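Local coordinates for protein predicted DNA-binding transcriptional regulator (Aliivibrio fischeri ES114, PDB 7DWN) that probably binds cis-regulatory DNA and acts as a tetrameric LysR-type regulator of transcription, at residues V45-L49 against T60-F66; S102-S106 against A242-Q246; Y201-V206 against L264-Y268; Y269-Y273 against W285-C289. One frame throughout, in Å; residues are numbered along the deposited sequence.

In the fold
Contact 1 stands alone: it belongs to the N-terminal DNA-binding part, its centre about 52 to 61 Å from the centres of the other three, which share the substrate-binding-like domain. Contacts 1 and 4 are buried, contact 3 is partly buried and contact 2 lies near the surface. Contacts 3 and 4 use successive parts of strand 264-272, and contacts 2 and 3 touch through L103 and Y243 against Y268. The chemistry follows place: contact 1 joins a helix cap to an apolar cluster, contact 2 rests on one tyrosine among serines, contact 3 mixes aliphatic packing with a tyrosine-to-backbone bond and a bridging water, and contact 4 lays an arginine over a tryptophan.

Contact 1 of 4, residues V45-L49 against T60-F66; sequences VGAEL and TPSGKLF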
loop_
_atom_site.group_PDB
_atom_site.type_symbol
_atom_site.label_atom_id
_atom_site.label_comp_id
_atom_site.label_asym_id
_atom_site.label_seq_id
_atom_site.Cartn_x
_atom_site.Cartn_y
_atom_site.Cartn_z
ATOM N N VAL A 45 6.125 26.674 14.716
ATOM C CA VAL A 45 5.395 26.423 13.472
ATOM C C VAL A 45 4.996 27.704 12.760
ATOM O O VAL A 45 4.580 27.649 11.596
ATOM C CB VAL A 45 4.132 25.575 13.710
ATOM C CG1 VAL A 45 4.499 24.248 14.355
ATOM C CG2 VAL A 45 3.133 26.337 14.565
ATOM N N GLY A 46 5.103 28.852 13.425
ATOM C CA GLY A 46 4.845 30.123 12.776
ATOM C C GLY A 46 3.387 30.482 12.601
ATOM O O GLY A 46 3.037 31.147 11.620
ATOM N N ALA A 47 2.524 30.068 13.525
ATOM C CA ALA A 47 1.108 30.389 13.432
ATOM C C ALA A 47 0.439 30.127 14.771
ATOM O O ALA A 47 0.827 29.216 15.507
ATOM C CB ALA A 47 0.412 29.574 12.339
ATOM N N GLU A 48 -0.575 30.936 15.068
ATOM C CA GLU A 48 -1.437 30.687 16.215
ATOM C C GLU A 48 -2.272 29.444 15.936
ATOM O O GLU A 48 -3.113 29.442 15.031
ATOM C CB GLU A 48 -2.331 31.897 16.479
ATOM C CG GLU A 48 -1.592 33.223 16.509
ATOM C CD GLU A 48 -2.529 34.404 16.673
ATOM O OE1 GLU A 48 -3.006 34.638 17.804
ATOM O OE2 GLU A 48 -2.794 35.092 15.665
ATOM N N LEU A 49 -2.035 28.383 16.701
ATOM C CA LEU A 49 -2.758 27.132 16.521
ATOM C C LEU A 49 -4.057 27.079 17.309
ATOM O O LEU A 49 -4.864 26.172 17.081
ATOM C CB LEU A 49 -1.872 25.948 16.928
ATOM C CG LEU A 49 -0.523 25.830 16.217
ATOM C CD1 LEU A 49 0.286 24.674 16.783
ATOM C CD2 LEU A 49 -0.720 25.667 14.717
ATOM N N THR A 60 -7.757 27.083 15.632
ATOM C CA THR A 60 -7.614 27.851 14.413
ATOM C C THR A 60 -7.490 26.896 13.225
ATOM O O THR A 60 -7.233 25.703 13.405
ATOM C CB THR A 60 -6.387 28.757 14.500
ATOM O OG1 THR A 60 -5.198 27.961 14.411
ATOM C CG2 THR A 60 -6.381 29.517 15.819
ATOM N N PRO A 61 -7.695 27.390 11.998
ATOM C CA PRO A 61 -7.469 26.522 10.826
ATOM C C PRO A 61 -6.080 25.897 10.809
ATOM O O PRO A 61 -5.933 24.687 10.562
ATOM C CB PRO A 61 -7.694 27.477 9.648
ATOM C CG PRO A 61 -8.650 28.506 10.185
ATOM C CD PRO A 61 -8.282 28.691 11.626
ATOM N N SER A 62 -5.050 26.707 11.077
ATOM C CA SER A 62 -3.695 26.181 11.191
ATOM C C SER A 62 -3.611 25.105 12.264
ATOM O O SER A 62 -2.924 24.094 12.085
ATOM C CB SER A 62 -2.716 27.317 11.489
ATOM O OG SER A 62 -2.715 28.276 10.445
ATOM N N GLY A 63 -4.300 25.307 13.390
ATOM C CA GLY A 63 -4.345 24.272 14.409
ATOM C C GLY A 63 -5.018 23.005 13.919
ATOM O O GLY A 63 -4.593 21.895 14.249
ATOM N N LYS A 64 -6.066 23.152 13.106
ATOM C CA LYS A 64 -6.746 21.987 12.554
ATOM C C LYS A 64 -5.806 21.160 11.682
ATOM O O LYS A 64 -5.772 19.928 11.786
ATOM C CB LYS A 64 -7.977 22.428 11.762
ATOM C CG LYS A 64 -9.098 22.984 12.627
ATOM C CD LYS A 64 -10.266 23.460 11.779
ATOM C CE LYS A 64 -11.428 23.920 12.647
ATOM N NZ LYS A 64 -11.985 22.805 13.464
ATOM N N LEU A 65 -5.026 21.817 10.819
ATOM C CA LEU A 65 -4.107 21.055 9.971
ATOM C C LEU A 65 -2.931 20.499 10.775
ATOM O O LEU A 65 -2.497 19.350 10.566
ATOM C CB LEU A 65 -3.608 21.917 8.809
ATOM C CG LEU A 65 -4.495 21.964 7.561
ATOM C CD1 LEU A 65 -5.801 22.698 7.833
ATOM C CD2 LEU A 65 -3.750 22.597 6.396
ATOM N N PHE A 66 -2.404 21.286 11.713
ATOM C CA PHE A 66 -1.287 20.791 12.497
ATOM C C PHE A 66 -1.703 19.690 13.455
ATOM O O PHE A 66 -0.838 18.962 13.938
ATOM C CB PHE A 66 -0.614 21.914 13.279
ATOM C CG PHE A 66 0.727 21.528 13.823
ATOM C CD1 PHE A 66 1.826 21.435 12.983
ATOM C CD2 PHE A 66 0.886 21.227 15.165
ATOM C CE1 PHE A 66 3.061 21.065 13.473
ATOM C CE2 PHE A 66 2.119 20.858 15.662
ATOM C CZ PHE A 66 3.208 20.777 14.815
#
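T60 reaches across to E48 with its hydroxyl, and that one atom ties the loop to the start of the helix. OG1 of T60 gives its proton to O of E48 at 2.6 Å, lying in the carbonyl plane on a lone pair with a C=O...donor angle of 135°. The same OG1 accepts from the backbone N of G63 at 3.0 Å, so T60 is the N-cap of helix 61-83; a chi1 of 72° tucks the oxygen back over its own backbone, where both partners can be met. Close by, G63 lacks a side chain, which lets O of L49 come to 3.3 Å from CA of G63 in a CH...O contact.

This is where the wing of the winged helix-turn-helix, strands 50-51 and 58-59, returns to the long linker helix typical of LysR-type regulators, and the loop after helix 31-45 lies against the first turns of helix 61-83. Deeper in, CG1 of V45 rests over one face of the F66 ring, 4.0 Å from its centroid, a methyl well shaped to lie on a flat surface. CD1 of L49 comes obliquely to CD2 of F66 at 3.9 Å, and the ring also meets L8 and F11 of helix 5-17.

A lighter touch, CB of A47 to OG of S62 at 3.9 Å, lies where A47 also packs on S88 of the second subunit. The solvent side belongs to E48: its carboxylate leads away from the helix, and only its carbonyl takes part in the T60 bond.

Contact 2 of 4, residues S102-S106 against A242-Q246; sequences SLATS and AYSIQ
S102 and S106, one turn apart on helix 101-114, face the short 3-10 turn at 242-244 across a wide backbone gap, with CA of S102 7.4 Å from CA of S244 and CA of S106 7.5 Å from CA of Y243. The Y243 side chain spans that gap, its chi1 of 59° sending the ring out toward the helix. OG of S102 comes to the ring edge, near its plane, only 3.0 Å from CE1 of Y243, and shares a hydrogen bond of 3.2 Å with OH of Y243 in which either may be the donor. OG of S102 lies anti to its N (chi1 -170°), which swings it to the tyrosine.

L103 points its CB away, yet the end of its chain returns, and CD2 of L103 lies 3.4 Å from OH of Y243, an apolar neighbour of the phenol oxygen. S106 meets the same side of the ring nearer its root, its OG 3.8 Å from CD1 of Y243. Small serines let the ring lie close to the helix.

S102 also gives its backbone N to a bound MES, probably from the crystallisation liquor, which may mark the effector cleft of such domains. Around the contact, L103 and Y243 both pack on F149 of strand 145-149, and Y243 also meets T167 of strand 160-174.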
loop_
_atom_site.group_PDB
_atom_site.type_symbol
_atom_site.label_atom_id
_atom_site.label_comp_id
_atom_site.label_asym_id
_atom_site.label_seq_id
_atom_site.Cartn_x
_atom_site.Cartn_y
_atom_site.Cartn_z
ATOM N N SER A 102 13.346 -25.688 11.437
ATOM C CA SER A 102 14.252 -26.825 11.556
ATOM C C SER A 102 15.704 -26.392 11.407
ATOM O O SER A 102 16.570 -26.814 12.184
ATOM C CB SER A 102 13.900 -27.883 10.511
ATOM O OG SER A 102 14.592 -29.094 10.740
ATOM N N LEU A 103 15.988 -25.546 10.413
ATOM C CA LEU A 103 17.350 -25.067 10.211
ATOM C C LEU A 103 17.834 -24.260 11.403
ATOM O O LEU A 103 18.993 -24.379 11.807
ATOM C CB LEU A 103 17.436 -24.227 8.940
ATOM C CG LEU A 103 17.166 -24.982 7.644
ATOM C CD1 LEU A 103 17.371 -24.069 6.451
ATOM C CD2 LEU A 103 18.058 -26.211 7.559
ATOM N N ALA A 104 16.969 -23.426 11.973
ATOM C CA ALA A 104 17.383 -22.647 13.130
ATOM C C ALA A 104 17.706 -23.561 14.305
ATOM O O ALA A 104 18.793 -23.479 14.887
ATOM C CB ALA A 104 16.303 -21.627 13.489
ATOM N N THR A 105 16.796 -24.486 14.627
ATOM C CA THR A 105 17.032 -25.406 15.737
ATOM C C THR A 105 18.251 -26.297 15.507
ATOM O O THR A 105 18.866 -26.759 16.475
ATOM C CB THR A 105 15.794 -26.274 15.978
ATOM O OG1 THR A 105 15.463 -26.987 14.780
ATOM C CG2 THR A 105 14.609 -25.416 16.401
ATOM N N SER A 106 18.613 -26.559 14.249
ATOM C CA SER A 106 19.755 -27.427 13.991
ATOM C C SER A 106 21.071 -26.658 14.002
ATOM O O SER A 106 22.071 -27.145 14.544
ATOM C CB SER A 106 19.578 -28.150 12.653
ATOM O OG SER A 106 20.701 -28.962 12.354
ATOM N N ALA A 242 17.390 -35.685 7.269
ATOM C CA ALA A 242 18.174 -36.616 8.071
ATOM C C ALA A 242 18.760 -35.951 9.311
ATOM O O ALA A 242 18.965 -36.622 10.328
ATOM C CB ALA A 242 19.278 -37.236 7.221
ATOM N N TYR A 243 19.021 -34.642 9.261
ATOM C CA TYR A 243 19.616 -33.971 10.412
ATOM C C TYR A 243 18.646 -33.845 11.580
ATOM O O TYR A 243 19.082 -33.557 12.701
ATOM C CB TYR A 243 20.139 -32.586 10.018
ATOM C CG TYR A 243 19.088 -31.647 9.465
ATOM C CD1 TYR A 243 18.233 -30.951 10.311
ATOM C CD2 TYR A 243 18.966 -31.439 8.096
ATOM C CE1 TYR A 243 17.278 -30.093 9.814
ATOM C CE2 TYR A 243 18.012 -30.575 7.588
ATOM C CZ TYR A 243 17.170 -29.907 8.453
ATOM O OH TYR A 243 16.219 -29.044 7.960
ATOM N N SER A 244 17.352 -34.054 11.352
ATOM C CA SER A 244 16.348 -33.885 12.392
ATOM C C SER A 244 15.952 -35.191 13.069
ATOM O O SER A 244 15.188 -35.157 14.039
ATOM C CB SER A 244 15.093 -33.220 11.813
ATOM O OG SER A 244 14.338 -34.138 11.041
ATOM N N ILE A 245 16.443 -36.333 12.589
ATOM C CA ILE A 245 16.039 -37.625 13.134
ATOM C C ILE A 245 17.260 -38.494 13.399
ATOM O O ILE A 245 17.166 -39.727 13.390
ATOM C CB ILE A 245 15.062 -38.346 12.187
ATOM C CG1 ILE A 245 15.689 -38.506 10.801
ATOM C CG2 ILE A 245 13.738 -37.597 12.107
ATOM C CD1 ILE A 245 14.895 -39.388 9.871
ATOM N N GLN A 246 18.413 -37.867 13.640
ATOM C CA GLN A 246 19.640 -38.639 13.824
ATOM C C GLN A 246 19.600 -39.457 15.109
ATOM O O GLN A 246 20.007 -40.624 15.118
ATOM C CB GLN A 246 20.856 -37.712 13.813
ATOM C CG GLN A 246 21.237 -37.210 12.429
ATOM C CD GLN A 246 21.491 -38.339 11.444
ATOM O OE1 GLN A 246 22.022 -39.390 11.805
ATOM N NE2 GLN A 246 21.109 -38.125 10.191
#

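Contact 3 of 4, residues Y201-V206 against L264-Y268; sequences YMGRQV and LPIEY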
loop_
_atom_site.group_PDB
_atom_site.type_symbol
_atom_site.label_atom_id
_atom_site.label_comp_id
_atom_site.label_asym_id
_atom_site.label_seq_id
_atom_site.Cartn_x
_atom_site.Cartn_y
_atom_site.Cartn_z
ATOM N N TYR A 201 9.064 -26.686 -0.599
ATOM C CA TYR A 201 10.313 -27.200 -1.152
ATOM C C TYR A 201 10.426 -28.711 -0.958
ATOM O O TYR A 201 10.600 -29.466 -1.925
ATOM C CB TYR A 201 11.488 -26.460 -0.508
ATOM C CG TYR A 201 12.841 -27.069 -0.774
ATOM C CD1 TYR A 201 13.448 -26.946 -2.016
ATOM C CD2 TYR A 201 13.524 -27.749 0.225
ATOM C CE1 TYR A 201 14.688 -27.495 -2.258
ATOM C CE2 TYR A 201 14.765 -28.301 -0.007
ATOM C CZ TYR A 201 15.341 -28.171 -1.249
ATOM O OH TYR A 201 16.576 -28.717 -1.487
ATOM N N MET A 202 10.303 -29.175 0.290
ATOM C CA MET A 202 10.401 -30.607 0.564
ATOM C C MET A 202 9.262 -31.383 -0.095
ATOM O O MET A 202 9.462 -32.506 -0.582
ATOM C CB MET A 202 10.425 -30.848 2.076
ATOM C CG MET A 202 11.634 -30.234 2.774
ATOM S SD MET A 202 11.714 -30.630 4.531
ATOM C CE MET A 202 13.397 -30.152 4.914
ATOM N N GLY A 203 8.062 -30.800 -0.125
ATOM C CA GLY A 203 6.965 -31.429 -0.843
ATOM C C GLY A 203 7.233 -31.540 -2.331
ATOM O O GLY A 203 6.934 -32.568 -2.952
ATOM N N ARG A 204 7.808 -30.489 -2.924
ATOM C CA ARG A 204 8.191 -30.557 -4.331
ATOM C C ARG A 204 9.257 -31.618 -4.567
ATOM O O ARG A 204 9.314 -32.205 -5.652
ATOM C CB ARG A 204 8.678 -29.188 -4.818
ATOM C CG ARG A 204 7.554 -28.191 -5.069
ATOM C CD ARG A 204 8.055 -26.880 -5.671
ATOM N NE ARG A 204 8.616 -25.971 -4.673
ATOM C CZ ARG A 204 9.905 -25.659 -4.584
ATOM N NH1 ARG A 204 10.776 -26.179 -5.438
ATOM N NH2 ARG A 204 10.324 -24.819 -3.644
ATOM N N GLN A 205 10.103 -31.886 -3.567
ATOM C CA GLN A 205 11.073 -32.965 -3.727
ATOM C C GLN A 205 10.399 -34.334 -3.669
ATOM O O GLN A 205 10.738 -35.231 -4.451
ATOM C CB GLN A 205 12.171 -32.857 -2.668
ATOM C CG GLN A 205 12.882 -31.510 -2.636
ATOM C CD GLN A 205 13.244 -30.996 -4.016
ATOM O OE1 GLN A 205 13.902 -31.683 -4.799
ATOM N NE2 GLN A 205 12.812 -29.777 -4.323
ATOM N N VAL A 206 9.442 -34.516 -2.755
ATOM C CA VAL A 206 8.738 -35.799 -2.662
ATOM C C VAL A 206 7.923 -36.064 -3.928
ATOM O O VAL A 206 7.773 -37.223 -4.362
ATOM C CB VAL A 206 7.853 -35.832 -1.398
ATOM C CG1 VAL A 206 7.023 -37.109 -1.346
ATOM C CG2 VAL A 206 8.713 -35.708 -0.151
ATOM N N LEU A 264 15.962 -38.488 -1.041
ATOM C CA LEU A 264 15.986 -37.366 -1.974
ATOM C C LEU A 264 16.967 -36.299 -1.521
ATOM O O LEU A 264 16.919 -35.888 -0.357
ATOM C CB LEU A 264 14.588 -36.760 -2.104
ATOM C CG LEU A 264 13.494 -37.740 -2.525
ATOM C CD1 LEU A 264 12.126 -37.181 -2.182
ATOM C CD2 LEU A 264 13.596 -38.042 -4.011
ATOM N N PRO A 265 17.852 -35.806 -2.383
ATOM C CA PRO A 265 18.788 -34.763 -1.946
ATOM C C PRO A 265 18.090 -33.428 -1.733
ATOM O O PRO A 265 17.179 -33.054 -2.476
ATOM C CB PRO A 265 19.799 -34.691 -3.096
ATOM C CG PRO A 265 19.036 -35.148 -4.286
ATOM C CD PRO A 265 18.085 -36.204 -3.783
ATOM N N ILE A 266 18.522 -32.715 -0.690
ATOM C CA ILE A 266 18.123 -31.336 -0.435
ATOM C C ILE A 266 19.368 -30.565 -0.014
ATOM O O ILE A 266 20.357 -31.140 0.438
ATOM C CB ILE A 266 17.024 -31.212 0.649
ATOM C CG1 ILE A 266 17.446 -31.921 1.939
ATOM C CG2 ILE A 266 15.694 -31.751 0.139
ATOM C CD1 ILE A 266 16.452 -31.749 3.079
ATOM N N GLU A 267 19.317 -29.246 -0.181
ATOM C CA GLU A 267 20.427 -28.373 0.180
ATOM C C GLU A 267 19.884 -27.194 0.967
ATOM O O GLU A 267 18.781 -26.718 0.685
ATOM C CB GLU A 267 21.166 -27.862 -1.063
ATOM C CG GLU A 267 21.673 -28.951 -1.989
ATOM C CD GLU A 267 21.944 -28.436 -3.386
ATOM O OE1 GLU A 267 21.741 -27.225 -3.622
ATOM O OE2 GLU A 267 22.353 -29.240 -4.250
ATOM N N TYR A 268 20.642 -26.712 1.952
ATOM C CA TYR A 268 20.225 -25.480 2.609
ATOM C C TYR A 268 21.353 -24.457 2.616
ATOM O O TYR A 268 22.539 -24.800 2.639
ATOM C CB TYR A 268 19.679 -25.713 4.033
ATOM C CG TYR A 268 20.498 -26.590 4.943
ATOM C CD1 TYR A 268 20.315 -27.966 4.957
ATOM C CD2 TYR A 268 21.416 -26.040 5.825
ATOM C CE1 TYR A 268 21.046 -28.772 5.801
ATOM C CE2 TYR A 268 22.152 -26.839 6.675
ATOM C CZ TYR A 268 21.963 -28.205 6.659
ATOM O OH TYR A 268 22.693 -29.010 7.503
HETATM O O HOH W 1 15.443 -33.729 -4.253
#
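I266 is the main bump on the strand, and Y201, M202 and Q205 of helix 201-209 form the hollow that receives it. Strand and helix run nearly antiparallel, at 155°, with axes 9.3 Å apart at closest. One branch of the isoleucine, CG2, lies 3.6 Å from CE2 of Y201 and 4.0 Å from CG of Q205, while its longer branch turns toward M202, where CD1 meets CE of M202 at 3.9 Å. A beta-branched residue suits this place because its two arms part to meet different walls. The slender, extended M202 chain carries its methyl to the deep wall, where it also packs on F149 and L169.

A second bump, L264, fits at the next turn: its CD1 rests 3.3 Å from O of Q205 and against the backbone and side chain of V206, next to W239.

Polar groups rim the hollow. A chi1 of 168° extends the Y201 ring toward the strand, and OH of Y201 accepts from N of E267 at 3.1 Å in a rather straight bond (159°). A water donates to both OE1 of Q205 and O of P265, 2.6 Å from each, and NE2 of Q205 bonds back to O of Y201. Helix side chains thus serve strand backbone groups directly or through water, satisfying the N-H of E267 and the carbonyl of P265 at the edge of an apolar contact.

Contact 4 of 4, residues Y269-Y273 against W285-C289; sequences YAYRY and WSILC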
loop_
_atom_site.group_PDB
_atom_site.type_symbol
_atom_site.label_atom_id
_atom_site.label_comp_id
_atom_site.label_asym_id
_atom_site.label_seq_id
_atom_site.Cartn_x
_atom_site.Cartn_y
_atom_site.Cartn_z
ATOM N N TYR A 269 20.949 -23.186 2.586
ATOM C CA TYR A 269 21.812 -22.058 2.286
ATOM C C TYR A 269 21.660 -20.948 3.316
ATOM O O TYR A 269 20.619 -20.802 3.974
ATOM C CB TYR A 269 21.485 -21.450 0.920
ATOM C CG TYR A 269 21.863 -22.276 -0.284
ATOM C CD1 TYR A 269 21.080 -23.348 -0.693
ATOM C CD2 TYR A 269 22.988 -21.959 -1.035
ATOM C CE1 TYR A 269 21.422 -24.093 -1.807
ATOM C CE2 TYR A 269 23.338 -22.698 -2.147
ATOM C CZ TYR A 269 22.552 -23.762 -2.529
ATOM O OH TYR A 269 22.902 -24.495 -3.636
ATOM N N ALA A 270 22.725 -20.159 3.420
ATOM C CA ALA A 270 22.685 -18.819 3.983
ATOM C C ALA A 270 22.605 -17.822 2.834
ATOM O O ALA A 270 23.361 -17.925 1.863
ATOM C CB ALA A 270 23.920 -18.546 4.841
ATOM N N TYR A 271 21.681 -16.874 2.941
ATOM C CA TYR A 271 21.473 -15.844 1.936
ATOM C C TYR A 271 21.619 -14.473 2.579
ATOM O O TYR A 271 21.346 -14.295 3.771
ATOM C CB TYR A 271 20.081 -15.944 1.290
ATOM C CG TYR A 271 19.727 -17.283 0.671
ATOM C CD1 TYR A 271 20.382 -17.742 -0.466
ATOM C CD2 TYR A 271 18.708 -18.068 1.204
ATOM C CE1 TYR A 271 20.050 -18.954 -1.044
ATOM C CE2 TYR A 271 18.368 -19.283 0.631
ATOM C CZ TYR A 271 19.042 -19.720 -0.494
ATOM O OH TYR A 271 18.715 -20.926 -1.071
ATOM N N ARG A 272 22.043 -13.500 1.776
ATOM C CA ARG A 272 22.143 -12.122 2.232
ATOM C C ARG A 272 21.963 -11.202 1.035
ATOM O O ARG A 272 22.064 -11.626 -0.120
ATOM C CB ARG A 272 23.481 -11.850 2.932
ATOM C CG ARG A 272 24.696 -12.197 2.094
ATOM C CD ARG A 272 25.988 -11.992 2.867
ATOM N NE ARG A 272 26.396 -10.592 2.921
ATOM C CZ ARG A 272 27.482 -10.157 3.554
ATOM N NH1 ARG A 272 28.266 -11.013 4.192
ATOM N NH2 ARG A 272 27.783 -8.866 3.554
ATOM N N TYR A 273 21.679 -9.937 1.324
ATOM C CA TYR A 273 21.511 -8.932 0.285
ATOM C C TYR A 273 22.480 -7.766 0.395
ATOM O O TYR A 273 22.867 -7.210 -0.634
ATOM C CB TYR A 273 20.074 -8.383 0.293
ATOM C CG TYR A 273 19.814 -7.358 -0.788
ATOM C CD1 TYR A 273 19.607 -7.748 -2.104
ATOM C CD2 TYR A 273 19.780 -6.000 -0.493
ATOM C CE1 TYR A 273 19.373 -6.818 -3.097
ATOM C CE2 TYR A 273 19.546 -5.060 -1.481
ATOM C CZ TYR A 273 19.343 -5.476 -2.781
ATOM O OH TYR A 273 19.110 -4.550 -3.773
ATOM N N TRP A 285 28.146 -14.278 9.439
ATOM C CA TRP A 285 28.205 -14.824 8.088
ATOM C C TRP A 285 29.448 -15.683 7.894
ATOM O O TRP A 285 29.381 -16.755 7.281
ATOM C CB TRP A 285 28.171 -13.692 7.063
ATOM C CG TRP A 285 28.255 -14.167 5.647
ATOM C CD1 TRP A 285 29.378 -14.257 4.876
ATOM C CD2 TRP A 285 27.170 -14.622 4.831
ATOM N NE1 TRP A 285 29.058 -14.735 3.629
ATOM C CE2 TRP A 285 27.709 -14.969 3.576
ATOM C CE3 TRP A 285 25.794 -14.768 5.037
ATOM C CZ2 TRP A 285 26.921 -15.452 2.535
ATOM C CZ3 TRP A 285 25.015 -15.245 4.001
ATOM C CH2 TRP A 285 25.580 -15.581 2.767
ATOM N N SER A 286 30.593 -15.229 8.409
ATOM C CA SER A 286 31.818 -16.013 8.302
ATOM C C SER A 286 31.687 -17.343 9.028
ATOM O O SER A 286 32.140 -18.380 8.528
ATOM C CB SER A 286 32.999 -15.215 8.858
ATOM O OG SER A 286 34.125 -16.048 9.074
ATOM N N ILE A 287 31.070 -17.336 10.212
ATOM C CA ILE A 287 30.911 -18.580 10.956
ATOM C C ILE A 287 29.936 -19.515 10.247
ATOM O O ILE A 287 30.111 -20.741 10.270
ATOM C CB ILE A 287 30.483 -18.269 12.401
ATOM C CG1 ILE A 287 31.625 -17.543 13.116
ATOM C CG2 ILE A 287 30.107 -19.542 13.148
ATOM C CD1 ILE A 287 31.238 -16.897 14.413
ATOM N N LEU A 288 28.915 -18.963 9.588
ATOM C CA LEU A 288 28.009 -19.790 8.797
ATOM C C LEU A 288 28.721 -20.408 7.600
ATOM O O LEU A 288 28.533 -21.594 7.303
ATOM C CB LEU A 288 26.811 -18.962 8.338
ATOM C CG LEU A 288 25.708 -18.767 9.374
ATOM C CD1 LEU A 288 24.753 -17.677 8.927
ATOM C CD2 LEU A 288 24.964 -20.077 9.578
ATOM N N CYS A 289 29.539 -19.620 6.898
ATOM C CA CYS A 289 30.305 -20.153 5.776
ATOM C C CYS A 289 31.329 -21.185 6.224
ATOM O O CYS A 289 31.794 -21.980 5.399
ATOM C CB CYS A 289 31.010 -19.021 5.025
ATOM S SG CYS A 289 29.908 -17.811 4.266
#
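R272 lies across one face of the W285 indole. With CG lodged between N and C of its own backbone (chi1 55°) and an extended chi2, the chain sets CD over the six-membered ring, 3.3 Å from the centroid and almost on the ring normal. The bend at chi3 (-79°) then directs NE and the guanidinium, which stands nearly upright on the indole, the two planes 86° apart, so that its edge rather than its face meets the ring: NH1 of R272 is 3.5 Å from CG of W285. CZ of R272 lies 4.6 Å from the centroid of the five-membered ring, over its face, a cation-pi contact. Arginine suits the place because its aliphatic part can lie on an aromatic surface while its charged end goes on to E282, in a salt bridge, and to O of Q274.

The trans chi1 of W285 extends the indole from the helix to the strand. Its far end reaches A270, with CZ3 of W285 3.6 Å from CB of A270 and CH2 of W285 3.4 Å from O of A270; the small alanine lets the broad ring come close. On the opposite face, toward the rim, sits SG of C289, one helical turn on. L288 adds a lighter touch, CD1 to CB of A270 at 4.3 Å.

Helix 279-290 thus packs on strand 264-272 where that strand runs between strands 145-149 and 160-174: W285 and L288 both touch I145, and L288 continues to L147 and to M111 of helix 101-114.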